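Local structure of alcohol dehydrogenase (Escherichia coli, 5VM2) at residues Lys171-Ala177 and Glu195-Asp200; Leu182-Gln186 and Met208-Ala214; Gly261-Val267 and Glu284-Val290. The protein is of unknown specificity but probably oxidises an alcohol group with NAD or NADP as acceptor, as a zinc-binding member of the alcohol dehydrogenase family. One frame throughout, in Å; residues are numbered along the deposited sequence.

Contact 1: Lys171-Ala177 and Glu195-Asp200; sequences KIIILGA and EIAVVD
I174 and I196 lie side by side and point the same way, with CD1 of I174 against CG2 of I196 at 3.8 Å. That methyl of I196 also borders CG2 of I172, and CG2 of V198 leans on CB of I174. On this face of the strand pair L185 and C188 of helix 179-190 cover the three isoleucines, and V198 packs against A214. On the reverse face CD2 of L175 sits against both CB and CG2 of V199, while I173 and A197 touch F232 of helix 225-232. Between the faces run five backbone hydrogen bonds between the parallel strands, donors alternating from one strand to the other, among them I174 N to A197 O at 2.7 Å. These are the first two strands of the Rossmann fold, and G176, in what is probably the GxGxxG-type dinucleotide-binding turn after strand 171-175, has a positive phi (115°) suited to glycine. Past it, A177 N gives its hydrogen to D200 OD1 at 3.1 Å, on the lone pair away from OD2; the carboxylate gets there with CG anti to the D200 nitrogen (chi1 -167°), and L202 N holds OD2. At the far end the bent K171 chain brings NZ alongside E195, 3.5 Å from OE1 in a salt bridge, and K171 also makes a cation-pi contact with F232.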
ATOM      1  N   LYS A 171      -5.017  10.683 -20.582  1.00 31.46           N
ATOM      2  CA  LYS A 171      -4.506  11.730 -19.710  1.00 32.46           C
ATOM      3  C   LYS A 171      -4.954  11.441 -18.289  1.00 28.89           C
ATOM      4  O   LYS A 171      -6.130  11.153 -18.053  1.00 26.81           O
ATOM      5  CB  LYS A 171      -5.003  13.104 -20.154  1.00 35.88           C
ATOM      6  CG  LYS A 171      -4.523  13.517 -21.525  1.00 40.93           C
ATOM      7  CD  LYS A 171      -4.832  14.980 -21.792  1.00 46.03           C
ATOM      8  CE  LYS A 171      -4.037  15.885 -20.871  1.00 48.80           C
ATOM      9  NZ  LYS A 171      -2.594  15.943 -21.239  1.00 50.48           N
ATOM     10  N   ILE A 172      -4.024  11.533 -17.342  1.00 28.04           N
ATOM     11  CA  ILE A 172      -4.248  11.054 -15.984  1.00 28.04           C
ATOM     12  C   ILE A 172      -3.998  12.185 -14.994  1.00 28.77           C
ATOM     13  O   ILE A 172      -3.038  12.954 -15.133  1.00 24.52           O
ATOM     14  CB  ILE A 172      -3.354   9.833 -15.687  1.00 30.43           C
ATOM     15  CG1 ILE A 172      -3.770   8.671 -16.596  1.00 33.33           C
ATOM     16  CG2 ILE A 172      -3.441   9.421 -14.219  1.00 28.72           C
ATOM     17  CD1 ILE A 172      -3.133   7.368 -16.252  1.00 37.68           C
ATOM     18  N   ILE A 173      -4.887  12.294 -14.007  1.00 29.38           N
ATOM     19  CA  ILE A 173      -4.722  13.188 -12.868  1.00 27.39           C
ATOM     20  C   ILE A 173      -4.701  12.327 -11.617  1.00 26.08           C
ATOM     21  O   ILE A 173      -5.617  11.528 -11.393  1.00 27.68           O
ATOM     22  CB  ILE A 173      -5.844  14.230 -12.779  1.00 26.76           C
ATOM     23  CG1 ILE A 173      -5.832  15.148 -14.003  1.00 28.15           C
ATOM     24  CG2 ILE A 173      -5.692  15.043 -11.502  1.00 27.99           C
ATOM     25  CD1 ILE A 173      -7.008  16.100 -14.056  1.00 29.82           C
ATOM     26  N   ILE A 174      -3.662  12.485 -10.809  1.00 24.35           N
ATOM     27  CA  ILE A 174      -3.536  11.787  -9.539  1.00 25.81           C
ATOM     28  C   ILE A 174      -3.672  12.815  -8.425  1.00 29.68           C
ATOM     29  O   ILE A 174      -2.847  13.732  -8.308  1.00 31.36           O
ATOM     30  CB  ILE A 174      -2.205  11.031  -9.450  1.00 23.86           C
ATOM     31  CG1 ILE A 174      -2.192   9.914 -10.502  1.00 25.85           C
ATOM     32  CG2 ILE A 174      -2.001  10.469  -8.053  1.00 23.88           C
ATOM     33  CD1 ILE A 174      -0.895   9.206 -10.607  1.00 24.66           C
ATOM     34  N   LEU A 175      -4.723  12.678  -7.620  1.00 28.97           N
ATOM     35  CA  LEU A 175      -4.946  13.560  -6.479  1.00 30.43           C
ATOM     36  C   LEU A 175      -4.260  12.943  -5.266  1.00 32.15           C
ATOM     37  O   LEU A 175      -4.726  11.936  -4.720  1.00 31.82           O
ATOM     38  CB  LEU A 175      -6.438  13.766  -6.237  1.00 32.49           C
ATOM     39  CG  LEU A 175      -7.234  14.350  -7.410  1.00 31.97           C
ATOM     40  CD1 LEU A 175      -8.700  14.510  -7.029  1.00 32.63           C
ATOM     41  CD2 LEU A 175      -6.648  15.676  -7.872  1.00 30.05           C
ATOM     42  N   GLY A 176      -3.139  13.530  -4.861  1.00 30.94           N
ATOM     43  CA  GLY A 176      -2.383  13.006  -3.743  1.00 31.08           C
ATOM     44  C   GLY A 176      -1.020  12.507  -4.169  1.00 31.61           C
ATOM     45  O   GLY A 176      -0.906  11.683  -5.081  1.00 32.57           O
ATOM     46  N   ALA A 177       0.023  13.016  -3.524  1.00 30.92           N
ATOM     47  CA  ALA A 177       1.394  12.597  -3.781  1.00 31.09           C
ATOM     48  C   ALA A 177       2.032  12.025  -2.519  1.00 33.07           C
ATOM     49  O   ALA A 177       3.250  12.124  -2.329  1.00 32.72           O
ATOM     50  CB  ALA A 177       2.221  13.754  -4.338  1.00 30.90           C
ATOM     51  N   GLU A 195       0.976  11.456 -20.039  1.00 31.49           N
ATOM     52  CA  GLU A 195       0.523  12.751 -19.532  1.00 34.31           C
ATOM     53  C   GLU A 195      -0.122  12.497 -18.176  1.00 30.81           C
ATOM     54  O   GLU A 195      -1.254  12.009 -18.100  1.00 29.31           O
ATOM     55  CB  GLU A 195      -0.446  13.430 -20.502  1.00 40.33           C
ATOM     56  CG  GLU A 195       0.097  13.618 -21.908  1.00 48.25           C
ATOM     57  CD  GLU A 195       1.065  14.778 -22.009  1.00 54.99           C
ATOM     58  OE1 GLU A 195       0.868  15.784 -21.293  1.00 56.14           O
ATOM     59  OE2 GLU A 195       2.026  14.681 -22.801  1.00 58.81           O
ATOM     60  N   ILE A 196       0.610  12.807 -17.108  1.00 28.64           N
ATOM     61  CA  ILE A 196       0.180  12.539 -15.742  1.00 28.79           C
ATOM     62  C   ILE A 196       0.365  13.810 -14.931  1.00 30.14           C
ATOM     63  O   ILE A 196       1.499  14.259 -14.736  1.00 30.41           O
ATOM     64  CB  ILE A 196       0.975  11.391 -15.094  1.00 28.38           C
ATOM     65  CG1 ILE A 196       1.074  10.186 -16.032  1.00 32.33           C
ATOM     66  CG2 ILE A 196       0.342  10.994 -13.778  1.00 26.76           C
ATOM     67  CD1 ILE A 196       1.921   9.057 -15.463  1.00 33.23           C
ATOM     68  N   ALA A 197      -0.733  14.362 -14.431  1.00 30.78           N
ATOM     69  CA  ALA A 197      -0.690  15.488 -13.509  1.00 31.42           C
ATOM     70  C   ALA A 197      -0.885  14.973 -12.091  1.00 30.09           C
ATOM     71  O   ALA A 197      -1.720  14.097 -11.851  1.00 31.10           O
ATOM     72  CB  ALA A 197      -1.763  16.525 -13.851  1.00 29.14           C
ATOM     73  N   VAL A 198      -0.094  15.496 -11.156  1.00 29.77           N
ATOM     74  CA  VAL A 198      -0.151  15.084  -9.758  1.00 28.63           C
ATOM     75  C   VAL A 198      -0.402  16.316  -8.900  1.00 28.66           C
ATOM     76  O   VAL A 198       0.300  17.326  -9.034  1.00 28.34           O
ATOM     77  CB  VAL A 198       1.139  14.368  -9.320  1.00 29.89           C
ATOM     78  CG1 VAL A 198       1.098  14.077  -7.828  1.00 30.39           C
ATOM     79  CG2 VAL A 198       1.332  13.085 -10.116  1.00 32.49           C
ATOM     80  N   VAL A 199      -1.392  16.222  -8.016  1.00 29.01           N
ATOM     81  CA  VAL A 199      -1.855  17.333  -7.194  1.00 30.15           C
ATOM     82  C   VAL A 199      -1.621  16.985  -5.732  1.00 30.90           C
ATOM     83  O   VAL A 199      -2.019  15.906  -5.276  1.00 29.92           O
ATOM     84  CB  VAL A 199      -3.349  17.623  -7.437  1.00 30.36           C
ATOM     85  CG1 VAL A 199      -3.805  18.811  -6.608  1.00 31.62           C
ATOM     86  CG2 VAL A 199      -3.622  17.845  -8.920  1.00 31.26           C
ATOM     87  N   ASP A 200      -0.994  17.900  -4.997  1.00 31.64           N
ATOM     88  CA  ASP A 200      -0.893  17.781  -3.547  1.00 32.99           C
ATOM     89  C   ASP A 200      -0.761  19.186  -2.968  1.00 35.20           C
ATOM     90  O   ASP A 200      -0.916  20.184  -3.678  1.00 36.96           O
ATOM     91  CB  ASP A 200       0.276  16.873  -3.141  1.00 34.69           C
ATOM     92  CG  ASP A 200       0.221  16.478  -1.675  1.00 41.54           C
ATOM     93  OD1 ASP A 200       0.104  15.270  -1.381  1.00 43.66           O
ATOM     94  OD2 ASP A 200       0.278  17.381  -0.815  1.00 44.80           O
TER

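Contact 2: Leu182-Gln186 and Met208-Ala214; sequences LMTLQ and MAEQLGA
L182 spreads its two methyls over the last turns of helix 203-211: CD1 meets M208 CG at 3.6 Å, the two side chains crossing at about a right angle, while CD2 rests 3.7 Å from A209 CA. One turn on, L185 reaches across with CG anti to the L185 nitrogen (chi1 158°), which turns the branched end toward helix 203-211; CD2 then lies 3.4 Å from A209 O and 3.8 Å from L212 CB. Its other methyl, CD1, lies against the backbone of A214, 3.7 Å from A214 N. L212 fills the ground between these leucines and Q186; its CD1 meets both L182 CB and, at 3.5 Å, Q186 NE2. The Q186 side chain crosses L212 obliquely, its amide near both methyls, and it is fixed by polar partners too: NE2 bonds to D310 O, and OE1 lies 2.7 Å from a water oxygen in a hydrogen bond. The chain leaves helix 203-211 through G213, whose positive phi (113°), with the bond from A214 N to A209 O and a weak one from G213 N to E210 O, forms a Schellman motif. L185 and A214 in turn rest on I196 and V198 of strand 195-200. Such packing of neighbouring helices over one face of a parallel sheet is characteristic of the Rossmann fold.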
ATOM      1  N   LEU A 182       2.198   8.268  -5.167  1.00 26.35           N
ATOM      2  CA  LEU A 182       3.450   8.077  -5.888  1.00 23.06           C
ATOM      3  C   LEU A 182       3.546   6.671  -6.463  1.00 23.74           C
ATOM      4  O   LEU A 182       4.057   6.485  -7.576  1.00 24.86           O
ATOM      5  CB  LEU A 182       4.627   8.377  -4.958  1.00 24.62           C
ATOM      6  CG  LEU A 182       4.638   9.830  -4.480  1.00 26.36           C
ATOM      7  CD1 LEU A 182       5.739  10.066  -3.466  1.00 31.21           C
ATOM      8  CD2 LEU A 182       4.781  10.769  -5.670  1.00 28.73           C
ATOM      9  N   MET A 183       3.055   5.668  -5.727  1.00 25.17           N
ATOM     10  CA  MET A 183       2.970   4.317  -6.278  1.00 23.60           C
ATOM     11  C   MET A 183       2.065   4.278  -7.502  1.00 25.26           C
ATOM     12  O   MET A 183       2.392   3.632  -8.503  1.00 24.89           O
ATOM     13  CB  MET A 183       2.460   3.334  -5.226  1.00 21.91           C
ATOM     14  CG  MET A 183       3.386   3.129  -4.035  1.00 25.14           C
ATOM     15  SD  MET A 183       5.079   2.764  -4.511  1.00 27.67           S
ATOM     16  CE  MET A 183       5.782   2.244  -2.943  1.00 27.21           C
ATOM     17  N   THR A 184       0.912   4.950  -7.427  1.00 24.18           N
ATOM     18  CA  THR A 184      -0.008   4.987  -8.561  1.00 24.62           C
ATOM     19  C   THR A 184       0.626   5.687  -9.759  1.00 24.41           C
ATOM     20  O   THR A 184       0.481   5.235 -10.901  1.00 25.62           O
ATOM     21  CB  THR A 184      -1.311   5.677  -8.153  1.00 26.19           C
ATOM     22  OG1 THR A 184      -1.858   5.022  -6.999  1.00 27.26           O
ATOM     23  CG2 THR A 184      -2.329   5.624  -9.291  1.00 26.47           C
ATOM     24  N   LEU A 185       1.351   6.781  -9.510  1.00 25.91           N
ATOM     25  CA  LEU A 185       2.072   7.482 -10.571  1.00 26.48           C
ATOM     26  C   LEU A 185       3.034   6.552 -11.304  1.00 27.20           C
ATOM     27  O   LEU A 185       3.022   6.468 -12.538  1.00 28.12           O
ATOM     28  CB  LEU A 185       2.814   8.678  -9.971  1.00 28.05           C
ATOM     29  CG  LEU A 185       4.014   9.293 -10.691  1.00 27.16           C
ATOM     30  CD1 LEU A 185       3.570   9.939 -12.004  1.00 28.68           C
ATOM     31  CD2 LEU A 185       4.706  10.306  -9.763  1.00 25.68           C
ATOM     32  N   GLN A 186       3.876   5.839 -10.558  1.00 25.46           N
ATOM     33  CA  GLN A 186       4.829   4.940 -11.196  1.00 26.09           C
ATOM     34  C   GLN A 186       4.119   3.784 -11.898  1.00 26.01           C
ATOM     35  O   GLN A 186       4.561   3.330 -12.961  1.00 24.80           O
ATOM     36  CB  GLN A 186       5.828   4.438 -10.159  1.00 27.97           C
ATOM     37  CG  GLN A 186       6.629   5.570  -9.533  1.00 28.25           C
ATOM     38  CD  GLN A 186       7.903   5.087  -8.894  1.00 28.89           C
ATOM     39  OE1 GLN A 186       8.882   4.816  -9.579  1.00 29.93           O
ATOM     40  NE2 GLN A 186       7.902   4.979  -7.569  1.00 28.85           N
ATOM     41  N   MET A 208       8.941  15.074  -5.139  1.00 34.75           N
ATOM     42  CA  MET A 208       9.118  13.645  -5.353  1.00 35.21           C
ATOM     43  C   MET A 208       8.274  13.153  -6.523  1.00 32.38           C
ATOM     44  O   MET A 208       8.701  12.266  -7.271  1.00 30.47           O
ATOM     45  CB  MET A 208       8.779  12.881  -4.077  1.00 38.24           C
ATOM     46  CG  MET A 208       8.964  11.390  -4.196  1.00 42.33           C
ATOM     47  SD  MET A 208      10.564  10.850  -3.598  1.00 54.07           S
ATOM     48  CE  MET A 208      11.308  10.323  -5.117  1.00 51.60           C
ATOM     49  N   ALA A 209       7.080  13.722  -6.700  1.00 29.88           N
ATOM     50  CA  ALA A 209       6.248  13.362  -7.842  1.00 30.88           C
ATOM     51  C   ALA A 209       6.963  13.665  -9.150  1.00 33.81           C
ATOM     52  O   ALA A 209       6.979  12.839 -10.070  1.00 32.37           O
ATOM     53  CB  ALA A 209       4.913  14.102  -7.774  1.00 29.34           C
ATOM     54  N   GLU A 210       7.566  14.853  -9.241  1.00 35.94           N
ATOM     55  CA  GLU A 210       8.314  15.231 -10.433  1.00 41.12           C
ATOM     56  C   GLU A 210       9.529  14.332 -10.630  1.00 39.94           C
ATOM     57  O   GLU A 210       9.853  13.956 -11.762  1.00 40.01           O
ATOM     58  CB  GLU A 210       8.729  16.700 -10.335  1.00 49.23           C
ATOM     59  CG  GLU A 210       9.813  17.126 -11.319  1.00 58.65           C
ATOM     60  CD  GLU A 210       9.288  17.317 -12.733  1.00 63.52           C
ATOM     61  OE1 GLU A 210      10.116  17.445 -13.662  1.00 67.43           O
ATOM     62  OE2 GLU A 210       8.051  17.343 -12.914  1.00 64.64           O
ATOM     63  N   GLN A 211      10.212  13.969  -9.540  1.00 38.32           N
ATOM     64  CA  GLN A 211      11.340  13.049  -9.659  1.00 40.88           C
ATOM     65  C   GLN A 211      10.885  11.685 -10.165  1.00 40.04           C
ATOM     66  O   GLN A 211      11.571  11.050 -10.975  1.00 39.88           O
ATOM     67  CB  GLN A 211      12.052  12.907  -8.312  1.00 43.57           C
ATOM     68  CG  GLN A 211      13.144  11.844  -8.304  1.00 48.46           C
ATOM     69  CD  GLN A 211      13.866  11.739  -6.970  1.00 53.54           C
ATOM     70  OE1 GLN A 211      13.948  12.708  -6.209  1.00 54.05           O
ATOM     71  NE2 GLN A 211      14.377  10.550  -6.672  1.00 56.90           N
ATOM     72  N   LEU A 212       9.728  11.221  -9.701  1.00 36.66           N
ATOM     73  CA  LEU A 212       9.221   9.911 -10.085  1.00 35.99           C
ATOM     74  C   LEU A 212       8.456   9.923 -11.405  1.00 37.66           C
ATOM     75  O   LEU A 212       7.907   8.886 -11.789  1.00 37.63           O
ATOM     76  CB  LEU A 212       8.339   9.351  -8.967  1.00 33.34           C
ATOM     77  CG  LEU A 212       9.133   8.953  -7.722  1.00 36.58           C
ATOM     78  CD1 LEU A 212       8.236   8.322  -6.669  1.00 38.05           C
ATOM     79  CD2 LEU A 212      10.280   8.019  -8.090  1.00 38.98           C
ATOM     80  N   GLY A 213       8.396  11.051 -12.106  1.00 41.53           N
ATOM     81  CA  GLY A 213       7.934  11.063 -13.478  1.00 41.93           C
ATOM     82  C   GLY A 213       6.629  11.776 -13.765  1.00 41.88           C
ATOM     83  O   GLY A 213       6.099  11.624 -14.872  1.00 43.28           O
ATOM     84  N   ALA A 214       6.090  12.543 -12.819  1.00 38.37           N
ATOM     85  CA  ALA A 214       4.881  13.308 -13.094  1.00 36.45           C
ATOM     86  C   ALA A 214       5.131  14.284 -14.238  1.00 35.00           C
ATOM     87  O   ALA A 214       6.161  14.959 -14.273  1.00 34.60           O
ATOM     88  CB  ALA A 214       4.437  14.062 -11.839  1.00 37.13           C
TER
HETATM   89  O   HOH W   1       9.871   6.151 -11.704  1.00 55.08           O

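Contact 3: Gly261-Val267 and Glu284-Val290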
ATOM      1  N   GLY A 261     -17.489  10.050 -20.040  1.00 29.80           N
ATOM      2  CA  GLY A 261     -17.082   8.691 -20.316  1.00 30.88           C
ATOM      3  C   GLY A 261     -15.830   8.230 -19.604  1.00 29.58           C
ATOM      4  O   GLY A 261     -15.407   7.090 -19.823  1.00 31.31           O
ATOM      5  N   GLY A 262     -15.232   9.064 -18.751  1.00 27.69           N
ATOM      6  CA  GLY A 262     -13.994   8.732 -18.077  1.00 24.40           C
ATOM      7  C   GLY A 262     -14.203   7.947 -16.794  1.00 26.01           C
ATOM      8  O   GLY A 262     -15.296   7.471 -16.481  1.00 26.88           O
ATOM      9  N   LYS A 263     -13.116   7.817 -16.031  1.00 26.55           N
ATOM     10  CA  LYS A 263     -13.124   7.021 -14.810  1.00 27.78           C
ATOM     11  C   LYS A 263     -12.566   7.809 -13.638  1.00 24.54           C
ATOM     12  O   LYS A 263     -11.548   8.495 -13.768  1.00 25.83           O
ATOM     13  CB  LYS A 263     -12.294   5.749 -14.963  1.00 31.14           C
ATOM     14  CG  LYS A 263     -12.856   4.720 -15.914  1.00 32.71           C
ATOM     15  CD  LYS A 263     -11.781   3.696 -16.238  1.00 36.16           C
ATOM     16  CE  LYS A 263     -12.298   2.612 -17.170  1.00 39.60           C
ATOM     17  NZ  LYS A 263     -11.179   1.771 -17.666  1.00 41.72           N
ATOM     18  N   ILE A 264     -13.228   7.681 -12.488  1.00 26.38           N
ATOM     19  CA  ILE A 264     -12.691   8.100 -11.198  1.00 26.19           C
ATOM     20  C   ILE A 264     -12.371   6.840 -10.401  1.00 29.34           C
ATOM     21  O   ILE A 264     -13.239   5.978 -10.223  1.00 31.24           O
ATOM     22  CB  ILE A 264     -13.681   8.992 -10.429  1.00 26.11           C
ATOM     23  CG1 ILE A 264     -13.942  10.292 -11.201  1.00 26.09           C
ATOM     24  CG2 ILE A 264     -13.149   9.280  -9.030  1.00 25.05           C
ATOM     25  CD1 ILE A 264     -15.138  11.070 -10.705  1.00 28.62           C
ATOM     26  N   MET A 265     -11.128   6.720  -9.944  1.00 27.78           N
ATOM     27  CA  MET A 265     -10.702   5.594  -9.123  1.00 27.49           C
ATOM     28  C   MET A 265     -10.434   6.094  -7.714  1.00 27.97           C
ATOM     29  O   MET A 265      -9.649   7.027  -7.527  1.00 29.02           O
ATOM     30  CB  MET A 265      -9.434   4.941  -9.678  1.00 26.75           C
ATOM     31  CG  MET A 265      -9.401   4.749 -11.181  1.00 28.28           C
ATOM     32  SD  MET A 265     -10.645   3.608 -11.780  1.00 29.82           S
ATOM     33  CE  MET A 265     -10.230   2.090 -10.916  1.00 31.20           C
ATOM     34  N   ILE A 266     -11.074   5.472  -6.737  1.00 29.05           N
ATOM     35  CA  ILE A 266     -10.875   5.799  -5.332  1.00 31.91           C
ATOM     36  C   ILE A 266      -9.955   4.731  -4.758  1.00 33.04           C
ATOM     37  O   ILE A 266     -10.376   3.600  -4.490  1.00 33.03           O
ATOM     38  CB  ILE A 266     -12.202   5.880  -4.581  1.00 34.52           C
ATOM     39  CG1 ILE A 266     -13.056   6.993  -5.182  1.00 34.35           C
ATOM     40  CG2 ILE A 266     -11.962   6.102  -3.106  1.00 35.76           C
ATOM     41  CD1 ILE A 266     -14.463   6.975  -4.699  1.00 39.93           C
ATOM     42  N   VAL A 267      -8.689   5.093  -4.574  1.00 31.07           N
ATOM     43  CA  VAL A 267      -7.663   4.142  -4.159  1.00 39.11           C
ATOM     44  C   VAL A 267      -7.671   4.131  -2.633  1.00 50.52           C
ATOM     45  O   VAL A 267      -6.938   4.870  -1.976  1.00 48.42           O
ATOM     46  CB  VAL A 267      -6.301   4.490  -4.743  1.00 37.86           C
ATOM     47  CG1 VAL A 267      -5.232   3.591  -4.157  1.00 34.61           C
ATOM     48  CG2 VAL A 267      -6.350   4.352  -6.257  1.00 36.78           C
ATOM     49  N   GLU A 284     -21.941   9.166 -18.411  1.00 33.42           N
ATOM     50  CA  GLU A 284     -21.399   7.806 -18.356  1.00 34.10           C
ATOM     51  C   GLU A 284     -20.001   7.753 -17.741  1.00 33.44           C
ATOM     52  O   GLU A 284     -19.170   6.927 -18.126  1.00 34.32           O
ATOM     53  CB  GLU A 284     -21.429   7.150 -19.739  1.00 35.89           C
ATOM     54  CG  GLU A 284     -22.752   7.397 -20.455  1.00 37.84           C
ATOM     55  CD  GLU A 284     -23.220   6.230 -21.289  1.00 34.90           C
ATOM     56  OE1 GLU A 284     -24.437   5.948 -21.266  1.00 33.65           O
ATOM     57  OE2 GLU A 284     -22.379   5.610 -21.971  1.00 33.92           O
ATOM     58  N   VAL A 285     -19.750   8.620 -16.763  1.00 29.61           N
ATOM     59  CA  VAL A 285     -18.552   8.509 -15.945  1.00 28.44           C
ATOM     60  C   VAL A 285     -18.709   7.340 -14.979  1.00 29.96           C
ATOM     61  O   VAL A 285     -19.816   7.023 -14.521  1.00 29.98           O
ATOM     62  CB  VAL A 285     -18.301   9.835 -15.198  1.00 27.60           C
ATOM     63  CG1 VAL A 285     -17.219   9.682 -14.127  1.00 26.00           C
ATOM     64  CG2 VAL A 285     -17.930  10.938 -16.188  1.00 30.33           C
ATOM     65  N   THR A 286     -17.593   6.681 -14.676  1.00 28.22           N
ATOM     66  CA  THR A 286     -17.551   5.552 -13.759  1.00 30.05           C
ATOM     67  C   THR A 286     -16.697   5.913 -12.549  1.00 28.93           C
ATOM     68  O   THR A 286     -15.579   6.417 -12.700  1.00 29.55           O
ATOM     69  CB  THR A 286     -16.982   4.313 -14.455  1.00 34.37           C
ATOM     70  OG1 THR A 286     -17.922   3.825 -15.424  1.00 37.01           O
ATOM     71  CG2 THR A 286     -16.699   3.233 -13.453  1.00 37.69           C
ATOM     72  N   ILE A 287     -17.233   5.672 -11.356  1.00 28.09           N
ATOM     73  CA  ILE A 287     -16.484   5.783 -10.109  1.00 29.98           C
ATOM     74  C   ILE A 287     -16.295   4.374  -9.572  1.00 30.67           C
ATOM     75  O   ILE A 287     -17.277   3.662  -9.328  1.00 32.84           O
ATOM     76  CB  ILE A 287     -17.211   6.658  -9.078  1.00 32.47           C
ATOM     77  CG1 ILE A 287     -17.471   8.058  -9.631  1.00 33.17           C
ATOM     78  CG2 ILE A 287     -16.410   6.731  -7.778  1.00 34.39           C
ATOM     79  CD1 ILE A 287     -18.360   8.902  -8.730  1.00 35.24           C
ATOM     80  N   GLN A 288     -15.046   3.962  -9.387  1.00 28.14           N
ATOM     81  CA  GLN A 288     -14.775   2.632  -8.856  1.00 29.67           C
ATOM     82  C   GLN A 288     -13.824   2.729  -7.678  1.00 27.18           C
ATOM     83  O   GLN A 288     -12.786   3.392  -7.768  1.00 26.89           O
ATOM     84  CB  GLN A 288     -14.190   1.697  -9.920  1.00 31.04           C
ATOM     85  CG  GLN A 288     -14.112   0.242  -9.417  1.00 35.15           C
ATOM     86  CD  GLN A 288     -13.714  -0.742 -10.494  1.00 36.18           C
ATOM     87  OE1 GLN A 288     -13.184  -0.356 -11.536  1.00 38.69           O
ATOM     88  NE2 GLN A 288     -13.970  -2.025 -10.251  1.00 35.38           N
ATOM     89  N   THR A 289     -14.182   2.074  -6.577  1.00 28.86           N
ATOM     90  CA  THR A 289     -13.263   1.932  -5.461  1.00 27.43           C
ATOM     91  C   THR A 289     -12.250   0.842  -5.777  1.00 29.06           C
ATOM     92  O   THR A 289     -12.521  -0.087  -6.544  1.00 30.13           O
ATOM     93  CB  THR A 289     -14.006   1.607  -4.160  1.00 27.28           C
ATOM     94  OG1 THR A 289     -14.845   0.456  -4.337  1.00 26.44           O
ATOM     95  CG2 THR A 289     -14.859   2.789  -3.720  1.00 26.61           C
ATOM     96  N   VAL A 290     -11.058   0.983  -5.210  1.00 29.18           N
ATOM     97  CA  VAL A 290      -9.955   0.065  -5.457  1.00 31.60           C
ATOM     98  C   VAL A 290      -9.485  -0.460  -4.111  1.00 30.83           C
ATOM     99  O   VAL A 290      -9.188   0.328  -3.207  1.00 31.19           O
ATOM    100  CB  VAL A 290      -8.796   0.746  -6.212  1.00 31.46           C
ATOM    101  CG1 VAL A 290      -7.739  -0.273  -6.591  1.00 32.37           C
ATOM    102  CG2 VAL A 290      -9.315   1.446  -7.451  1.00 32.29           C
TER
HETATM  103  O   HOH W   2     -16.647   5.180 -17.512  1.00 35.99           O
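G261 and G262 open segment 261-267 against E284 and V285, where CA of G261 faces E284 O at 3.5 Å in a C-H...O contact. From there strand 262-267 runs parallel to the edge strand 286-290 of the six-stranded Rossmann sheet. G262 O accepts T286 N, and a water lies within hydrogen-bonding distance of G262 O, E284 O and T286 OG1. K263 extends its chain away from the partner strand, and NZ bonds to A164 O. I264 comes next, with its N 2.7 Å from T286 O and its own O taking Q288 N; its side chain runs beside I287, CD1 lying 4.0 Å from I287 CG1, and V258 borders it. On the other face, M265 folds back at chi2 and chi3 (-65° and -60°), which brings CE over the partner strand to 3.6 Å from V290 CG2 and beside the Q288 amide oxygen. I266 returns to the I264 face, where its CD1 meets I287 CG2 at 3.7 Å. Last, V267 joins M265 and V290 against helix 145-163, which supplies V156, A160, L163 and H159. The closing bond of the pair, V290 N to I266 O at 2.8 Å, is bent to 144° at the hydrogen.

In the fold
From the N terminus, strand 171-175 is the first of the paired elements and leads directly into helix 179-190; contact 1 then closes the beta-alpha-beta unit when strand 195-200 returns beside it. Contact 2 opens inside that loop and closes beyond it, once helix 203-211 lies against helix 179-190, so the two contacts cross along the chain. They also touch, I174 CD1 packing on L185 and V198 on A209 and A214, which ties the paired helices to the sheet. Contact 3 follows in series, closing a loop without helix or strand at the edge formed by strand 286-290 of the same sheet; strand 238-243 lies between strands 171-175 and 262-267, and the centres of contacts 1 and 3 are about 15 Å apart.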